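Local coordinates for Lmo0812 protein (Listeria monocytogenes serovar 1/2a, PDB 4YF1) that probably acts as an HD-domain pyrophosphohydrolase, perhaps removing the 3'-diphosphate of guanosine-3',5'-bis(diphosphate), at residues R41-R45 and A46-E50; D148-K151 and W152-Q155; Y163-N166 and P167-P171. All coordinates share one frame; numbering follows the deposited sequence.

In the fold
Followed from the N terminus, the three contacts come in series; all are local, and none nests in or crosses another. Contact 1 turns the chain from helix 35-45 into helix 50-64, within the HD domain. Contact 2 spans two turns inside helix 147-160 and closes no loop; its centre lies about 26 Å from that of contact 1, on the opposite side of the chain's centre. Contact 3 folds the loop that runs from helix 147-160 to helix 172-184. Although far apart in sequence, contacts 1 and 3 touch, Phe48 CZ packing 4.0 Å from Pro171 CG, which joins the two loops. Contact 2 stays about 10 Å from contact 3 at their nearest atoms.

Contact 1 of 3, residues R41-R45 and A46-E50; sequences RILRR and AGFRE
Leu43 and Phe48 meet across the turn that ends helix 35-45, with Leu43 CD2 4.0 Å from Phe48 CD2. Phe48 carries CG beside its backbone N and anti to its carbonyl carbon (chi1 -70°), which brings the ring back against the end of the helix. One ring edge faces Leu43 O in the plane of the ring, CD2 lying 3.5 Å from that oxygen.

The backbone evidence for a Schellman motif is clear. Phe48 N donates to Leu43 O at 3.2 Å, Gly47 N donates to Arg44 O at 2.9 Å, and Gly47 has positive phi (96°). The Leu43-Phe48 pair is the apolar contact that commonly accompanies this motif. On the polar side, Arg44 is extended through CD and bends at chi3 (43°), bringing its guanidinium edge, in plane, to water 1, which lies 3.1 Å from both Arg44 NH2 and Glu50 OE1. The charged atoms themselves do not touch, but Arg44 NH1 of the second subunit forms a salt bridge with Glu50 OE2.

Among the neighbouring helices, Leu43 packs on Ala115, Leu116 and Ala119 of helix 111-132 and on Val53 of helix 50-64, while Phe48 touches Ala115 of helix 111-132 and Phe173 of helix 172-184.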
loop_
_atom_site.group_PDB
_atom_site.type_symbol
_atom_site.label_atom_id
_atom_site.label_comp_id
_atom_site.label_asym_id
_atom_site.label_seq_id
_atom_site.Cartn_x
_atom_site.Cartn_y
_atom_site.Cartn_z
ATOM N N ARG A 41 -6.138 6.555 1.347
ATOM C CA ARG A 41 -6.808 7.697 0.749
ATOM C C ARG A 41 -6.924 8.894 1.690
ATOM O O ARG A 41 -6.682 10.045 1.286
ATOM C CB ARG A 41 -8.192 7.286 0.204
ATOM C CG ARG A 41 -9.062 8.418 -0.281
ATOM C CD ARG A 41 -10.384 7.960 -0.889
ATOM N NE ARG A 41 -11.222 9.115 -1.151
ATOM C CZ ARG A 41 -11.892 9.782 -0.218
ATOM N NH1 ARG A 41 -11.929 9.339 1.061
ATOM N NH2 ARG A 41 -12.601 10.849 -0.566
ATOM N N ILE A 42 -7.335 8.655 2.932
ATOM C CA ILE A 42 -7.426 9.724 3.929
ATOM C C ILE A 42 -6.047 10.402 4.088
ATOM O O ILE A 42 -5.940 11.590 4.075
ATOM C CB ILE A 42 -7.887 9.165 5.274
ATOM C CG1 ILE A 42 -9.364 8.742 5.180
ATOM C CG2 ILE A 42 -7.713 10.198 6.359
ATOM C CD1 ILE A 42 -9.810 7.769 6.251
ATOM N N LEU A 43 -5.013 9.613 4.191
ATOM C CA LEU A 43 -3.652 10.169 4.368
ATOM C C LEU A 43 -3.148 10.935 3.129
ATOM O O LEU A 43 -2.536 12.000 3.279
ATOM C CB LEU A 43 -2.682 9.065 4.766
ATOM C CG LEU A 43 -2.963 8.458 6.165
ATOM C CD1 LEU A 43 -2.268 7.121 6.346
ATOM C CD2 LEU A 43 -2.534 9.422 7.266
ATOM N N ARG A 44 -3.438 10.401 1.943
ATOM C CA ARG A 44 -3.001 11.024 0.670
ATOM C C ARG A 44 -3.706 12.343 0.510
ATOM O O ARG A 44 -3.080 13.377 0.219
ATOM C CB ARG A 44 -3.271 10.077 -0.523
ATOM C CG ARG A 44 -3.028 10.691 -1.900
ATOM C CD ARG A 44 -3.180 9.710 -3.053
ATOM N NE ARG A 44 -4.355 8.830 -2.915
ATOM C CZ ARG A 44 -4.328 7.569 -2.502
ATOM N NH1 ARG A 44 -5.470 6.865 -2.423
ATOM N NH2 ARG A 44 -3.187 6.999 -2.113
ATOM N N ARG A 45 -5.016 12.344 0.756
ATOM C CA ARG A 45 -5.784 13.562 0.626
ATOM C C ARG A 45 -5.382 14.629 1.622
ATOM O O ARG A 45 -5.653 15.812 1.395
ATOM C CB ARG A 45 -7.295 13.256 0.741
ATOM C CG ARG A 45 -7.838 12.573 -0.504
ATOM C CD ARG A 45 -9.254 12.117 -0.250
ATOM N NE ARG A 45 -10.171 13.229 -0.008
ATOM C CZ ARG A 45 -10.744 13.974 -0.964
ATOM N NH1 ARG A 45 -10.452 13.805 -2.259
ATOM N NH2 ARG A 45 -11.598 14.940 -0.615
ATOM N N ALA A 46 -4.756 14.229 2.727
ATOM C CA ALA A 46 -4.341 15.187 3.747
ATOM C C ALA A 46 -2.951 15.750 3.393
ATOM O O ALA A 46 -2.435 16.529 4.130
ATOM C CB ALA A 46 -4.287 14.551 5.121
ATOM N N GLY A 47 -2.350 15.284 2.318
ATOM C CA GLY A 47 -1.017 15.833 1.882
ATOM C C GLY A 47 0.191 15.036 2.363
ATOM O O GLY A 47 1.334 15.427 2.096
ATOM N N PHE A 48 -0.016 13.905 3.049
ATOM C CA PHE A 48 1.140 13.158 3.575
ATOM C C PHE A 48 1.953 12.474 2.487
ATOM O O PHE A 48 1.414 12.055 1.458
ATOM C CB PHE A 48 0.722 12.164 4.673
ATOM C CG PHE A 48 0.299 12.844 5.931
ATOM C CD1 PHE A 48 1.255 13.330 6.813
ATOM C CD2 PHE A 48 -1.060 13.016 6.246
ATOM C CE1 PHE A 48 0.879 14.011 7.960
ATOM C CE2 PHE A 48 -1.435 13.694 7.390
ATOM C CZ PHE A 48 -0.473 14.193 8.244
ATOM N N ARG A 49 3.265 12.380 2.719
ATOM C CA ARG A 49 4.164 11.782 1.749
ATOM C C ARG A 49 3.897 10.306 1.584
ATOM O O ARG A 49 3.233 9.668 2.431
ATOM C CB ARG A 49 5.634 12.018 2.139
ATOM C CG ARG A 49 6.088 11.334 3.407
ATOM C CD ARG A 49 7.394 11.908 3.935
ATOM N NE ARG A 49 7.714 11.392 5.263
ATOM C CZ ARG A 49 8.692 10.542 5.575
ATOM N NH1 ARG A 49 9.610 10.128 4.680
ATOM N NH2 ARG A 49 8.817 10.169 6.839
ATOM N N GLU A 50 4.455 9.758 0.516
ATOM C CA GLU A 50 4.245 8.368 0.133
ATOM C C GLU A 50 4.605 7.354 1.231
ATOM O O GLU A 50 3.851 6.389 1.466
ATOM C CB GLU A 50 5.011 8.043 -1.162
ATOM C CG GLU A 50 4.393 6.891 -1.931
ATOM C CD GLU A 50 2.999 7.236 -2.462
ATOM O OE1 GLU A 50 2.058 6.413 -2.299
ATOM O OE2 GLU A 50 2.843 8.365 -3.004
HETATM O O HOH W 1 -0.332 8.297 -2.006
HETATM O O HOH W 2 -0.406 13.216 -0.467
#

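Contact 2 of 3, residues D148-K151 and W152-Q155; sequences DLQK and WYNQ
Lys151 and Gln155, one helical turn apart, meet side chain to side chain over several atoms, and the contact is mainly one of van der Waals type. Gln155, extended beyond CG, lays a face of its amide over Lys151 CG: Gln155 CD lies 3.7 Å from Lys151 CG, and NE2 approaches CE equally closely. The two side chains cross obliquely. Lys151 runs extended as far as CE and then bends at chi4 (-81°), leaving NZ 3.8 Å from Gln155 OE1, near but not hydrogen-bonded to it.

The apolar component comes from Leu149 and Trp152, where CD2 of the leucine lies 4.3 Å from CE3 of the indole. The same CE3 edge faces Leu149 O, in the ring plane, at 3.5 Å.

A polar atom meets an aromatic edge at Gln150 and Tyr153. The glutamine chain is bent at chi2 (-73°) and lies beside the tyrosine, pointing the same way, with OE1 in the plane of the ring and 3.9 Å from Tyr153 CD2. The amide plane is turned 49° from that ring.

The backbone bonds are those of a regular alpha helix: Trp152 N, Tyr153 N, Asn154 N and Gln155 N donate to Asp148 O, Leu149 O, Gln150 O and Lys151 O respectively, at 2.8 to 3.1 Å, each spanning four residues.

On one flank of helix 147-160, Leu149 and Gln150 touch Trp95 of helix 95-108, and Trp152 and Tyr153 touch Lys99 of the same helix. Asn154 and Gln155 pack on Val181 of helix 172-184, and Phe185 just beyond that helix meets Gln150, Lys151 and Asn154.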
loop_
_atom_site.group_PDB
_atom_site.type_symbol
_atom_site.label_atom_id
_atom_site.label_comp_id
_atom_site.label_asym_id
_atom_site.label_seq_id
_atom_site.Cartn_x
_atom_site.Cartn_y
_atom_site.Cartn_z
ATOM N N ASP A 148 -18.684 1.231 27.258
ATOM C CA ASP A 148 -17.849 2.045 28.128
ATOM C C ASP A 148 -16.385 2.076 27.661
ATOM O O ASP A 148 -15.786 3.168 27.531
ATOM C CB ASP A 148 -17.895 1.532 29.563
ATOM C CG ASP A 148 -19.284 1.604 30.173
ATOM O OD1 ASP A 148 -20.173 2.275 29.633
ATOM O OD2 ASP A 148 -19.462 0.990 31.235
ATOM N N LEU A 149 -15.849 0.888 27.365
ATOM C CA LEU A 149 -14.467 0.753 26.946
ATOM C C LEU A 149 -14.220 1.399 25.584
ATOM O O LEU A 149 -13.187 2.078 25.395
ATOM C CB LEU A 149 -14.028 -0.722 26.942
ATOM C CG LEU A 149 -13.587 -1.312 28.283
ATOM C CD1 LEU A 149 -13.239 -2.787 28.106
ATOM C CD2 LEU A 149 -12.390 -0.556 28.865
ATOM N N GLN A 150 -15.131 1.179 24.641
ATOM C CA GLN A 150 -15.032 1.812 23.321
ATOM C C GLN A 150 -15.146 3.320 23.404
ATOM O O GLN A 150 -14.444 4.043 22.676
ATOM C CB GLN A 150 -16.020 1.221 22.320
ATOM C CG GLN A 150 -15.629 -0.178 21.879
ATOM C CD GLN A 150 -14.432 -0.218 20.947
ATOM O OE1 GLN A 150 -13.789 0.795 20.702
ATOM N NE2 GLN A 150 -14.093 -1.400 20.472
ATOM N N LYS A 151 -15.991 3.808 24.299
ATOM C CA LYS A 151 -16.086 5.244 24.525
ATOM C C LYS A 151 -14.807 5.816 25.107
ATOM O O LYS A 151 -14.276 6.842 24.594
ATOM C CB LYS A 151 -17.221 5.541 25.452
ATOM C CG LYS A 151 -17.416 7.000 25.826
ATOM C CD LYS A 151 -18.820 7.120 26.431
ATOM C CE LYS A 151 -19.149 8.506 26.936
ATOM N NZ LYS A 151 -18.572 8.758 28.284
ATOM N N TRP A 152 -14.281 5.128 26.133
ATOM C CA TRP A 152 -13.051 5.557 26.785
ATOM C C TRP A 152 -11.922 5.647 25.759
ATOM O O TRP A 152 -11.153 6.594 25.769
ATOM C CB TRP A 152 -12.662 4.603 27.921
ATOM C CG TRP A 152 -11.211 4.678 28.329
ATOM C CD1 TRP A 152 -10.620 5.597 29.154
ATOM C CD2 TRP A 152 -10.168 3.794 27.900
ATOM N NE1 TRP A 152 -9.271 5.321 29.266
ATOM C CE2 TRP A 152 -8.978 4.224 28.504
ATOM C CE3 TRP A 152 -10.136 2.675 27.064
ATOM C CZ2 TRP A 152 -7.767 3.577 28.295
ATOM C CZ3 TRP A 152 -8.927 2.015 26.865
ATOM C CH2 TRP A 152 -7.762 2.469 27.480
ATOM N N TYR A 153 -11.842 4.646 24.896
ATOM C CA TYR A 153 -10.771 4.557 23.884
ATOM C C TYR A 153 -10.817 5.675 22.835
ATOM O O TYR A 153 -9.832 6.415 22.643
ATOM C CB TYR A 153 -10.831 3.169 23.228
ATOM C CG TYR A 153 -9.861 2.950 22.102
ATOM C CD1 TYR A 153 -8.555 3.401 22.200
ATOM C CD2 TYR A 153 -10.215 2.207 20.963
ATOM C CE1 TYR A 153 -7.652 3.191 21.181
ATOM C CE2 TYR A 153 -9.291 1.978 19.935
ATOM C CZ TYR A 153 -8.022 2.478 20.057
ATOM O OH TYR A 153 -7.048 2.242 19.083
ATOM N N ASN A 154 -11.971 5.816 22.189
ATOM C CA ASN A 154 -12.163 6.814 21.139
ATOM C C ASN A 154 -12.094 8.241 21.674
ATOM O O ASN A 154 -11.448 9.131 21.048
ATOM C CB ASN A 154 -13.447 6.501 20.371
ATOM C CG ASN A 154 -13.304 5.257 19.515
ATOM O OD1 ASN A 154 -13.765 4.135 19.862
ATOM N ND2 ASN A 154 -12.615 5.410 18.432
ATOM N N GLN A 155 -12.648 8.460 22.869
ATOM C CA GLN A 155 -12.525 9.780 23.504
ATOM C C GLN A 155 -11.058 10.046 23.832
ATOM O O GLN A 155 -10.567 11.202 23.659
ATOM C CB GLN A 155 -13.427 9.902 24.737
ATOM C CG GLN A 155 -14.843 10.099 24.305
ATOM C CD GLN A 155 -15.791 10.318 25.467
ATOM O OE1 GLN A 155 -15.463 10.088 26.639
ATOM N NE2 GLN A 155 -16.937 10.807 25.148
#

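Contact 3 of 3, residues Y163-N166 and P167-P171; sequences YGLN and PSEIP
Asn166 and Glu169 close a type I beta turn in the loop between helix 147-160 and helix 172-184. Glu169 N donates to Asn166 O at 3.0 Å, and Pro167 and Ser168 between them have the backbone angles of the two inner positions of such a turn. The N-H approaches from above the carbonyl plane, 47° out of it.

The glutamate side chain answers this bond with one in the other direction. Its OE2 accepts from Asn166 N at 2.8 Å, with an almost straight N-H...O angle of 173°, and uses the lone pair that points away from OE1. The conformation explains the reach: CG sits in the crowded position between backbone N and carbonyl carbon (chi1 65°), and the chain then runs extended back over the turn. The amide of Asn166 is nearly parallel to the carboxylate, yet its ND2, at 3.5 Å from Glu169 OE2, lacks the angle for a hydrogen bond.

Leu165 flanks the carboxylate, CD2 coming within 3.9 Å of Glu169 OE2; its other branch makes the apolar contact, Leu165 CD1 packing 4.1 Å from Ile170 CG1. Helix 111-132 receives this loop: Leu165 and Glu169 touch Leu111, and Lys114 NZ hydrogen-bonds to Tyr163 O.

Together the two bonds tie Asn166 and Glu169 in both directions, each residue supplying one backbone N-H. This pairing should restrict rotation of the glutamate, and accepting a backbone N-H would probably help to stabilise the ionised carboxylate.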
loop_
_atom_site.group_PDB
_atom_site.type_symbol
_atom_site.label_atom_id
_atom_site.label_comp_id
_atom_site.label_asym_id
_atom_site.label_seq_id
_atom_site.Cartn_x
_atom_site.Cartn_y
_atom_site.Cartn_z
ATOM N N TYR A 163 -2.460 17.181 20.890
ATOM C CA TYR A 163 -1.439 17.557 21.853
ATOM C C TYR A 163 -0.084 17.824 21.185
ATOM O O TYR A 163 0.443 16.980 20.467
ATOM C CB TYR A 163 -1.259 16.490 22.928
ATOM C CG TYR A 163 -0.356 16.958 24.064
ATOM C CD1 TYR A 163 -0.846 17.824 25.047
ATOM C CD2 TYR A 163 0.976 16.553 24.149
ATOM C CE1 TYR A 163 -0.028 18.290 26.080
ATOM C CE2 TYR A 163 1.802 17.000 25.184
ATOM C CZ TYR A 163 1.290 17.868 26.143
ATOM O OH TYR A 163 2.081 18.334 27.158
ATOM N N GLY A 164 0.430 19.015 21.416
ATOM C CA GLY A 164 1.737 19.424 20.891
ATOM C C GLY A 164 1.755 19.857 19.442
ATOM O O GLY A 164 2.821 20.216 18.917
ATOM N N LEU A 165 0.609 19.858 18.779
ATOM C CA LEU A 165 0.581 20.291 17.402
ATOM C C LEU A 165 0.221 21.775 17.304
ATOM O O LEU A 165 -0.570 22.289 18.094
ATOM C CB LEU A 165 -0.432 19.477 16.606
ATOM C CG LEU A 165 -0.154 18.000 16.348
ATOM C CD1 LEU A 165 -1.294 17.447 15.491
ATOM C CD2 LEU A 165 1.184 17.788 15.669
ATOM N N ASN A 166 0.811 22.455 16.324
ATOM C CA ASN A 166 0.470 23.841 16.041
ATOM C C ASN A 166 -0.857 23.835 15.259
ATOM O O ASN A 166 -1.090 22.934 14.448
ATOM C CB ASN A 166 1.574 24.498 15.214
ATOM C CG ASN A 166 2.897 24.568 15.961
ATOM O OD1 ASN A 166 2.928 24.798 17.174
ATOM N ND2 ASN A 166 3.998 24.390 15.239
ATOM N N PRO A 167 -1.747 24.810 15.513
ATOM C CA PRO A 167 -3.024 24.840 14.783
ATOM C C PRO A 167 -2.936 24.711 13.246
ATOM O O PRO A 167 -3.799 24.068 12.642
ATOM C CB PRO A 167 -3.611 26.196 15.186
ATOM C CG PRO A 167 -3.132 26.378 16.587
ATOM C CD PRO A 167 -1.736 25.798 16.614
ATOM N N SER A 168 -1.893 25.258 12.630
ATOM C CA SER A 168 -1.753 25.193 11.170
ATOM C C SER A 168 -1.429 23.793 10.604
ATOM O O SER A 168 -1.617 23.561 9.417
ATOM C CB SER A 168 -0.679 26.185 10.693
ATOM O OG SER A 168 0.617 25.768 11.099
ATOM N N GLU A 169 -0.929 22.871 11.425
ATOM C CA GLU A 169 -0.586 21.534 10.930
ATOM C C GLU A 169 -1.625 20.431 11.269
ATOM O O GLU A 169 -1.444 19.293 10.856
ATOM C CB GLU A 169 0.812 21.136 11.419
ATOM C CG GLU A 169 0.949 20.969 12.930
ATOM C CD GLU A 169 2.404 20.878 13.393
ATOM O OE1 GLU A 169 3.261 20.439 12.594
ATOM O OE2 GLU A 169 2.689 21.251 14.562
ATOM N N ILE A 170 -2.692 20.758 12.000
ATOM C CA ILE A 170 -3.725 19.732 12.325
ATOM C C ILE A 170 -4.478 19.373 11.044
ATOM O O ILE A 170 -5.076 20.249 10.431
ATOM C CB ILE A 170 -4.721 20.227 13.386
ATOM C CG1 ILE A 170 -3.974 20.501 14.694
ATOM C CG2 ILE A 170 -5.814 19.173 13.636
ATOM C CD1 ILE A 170 -4.771 21.268 15.722
ATOM N N PRO A 171 -4.445 18.092 10.623
ATOM C CA PRO A 171 -5.170 17.762 9.378
ATOM C C PRO A 171 -6.703 17.912 9.463
ATOM O O PRO A 171 -7.289 17.604 10.509
ATOM C CB PRO A 171 -4.789 16.302 9.114
ATOM C CG PRO A 171 -3.559 16.063 9.916
ATOM C CD PRO A 171 -3.593 16.983 11.087
#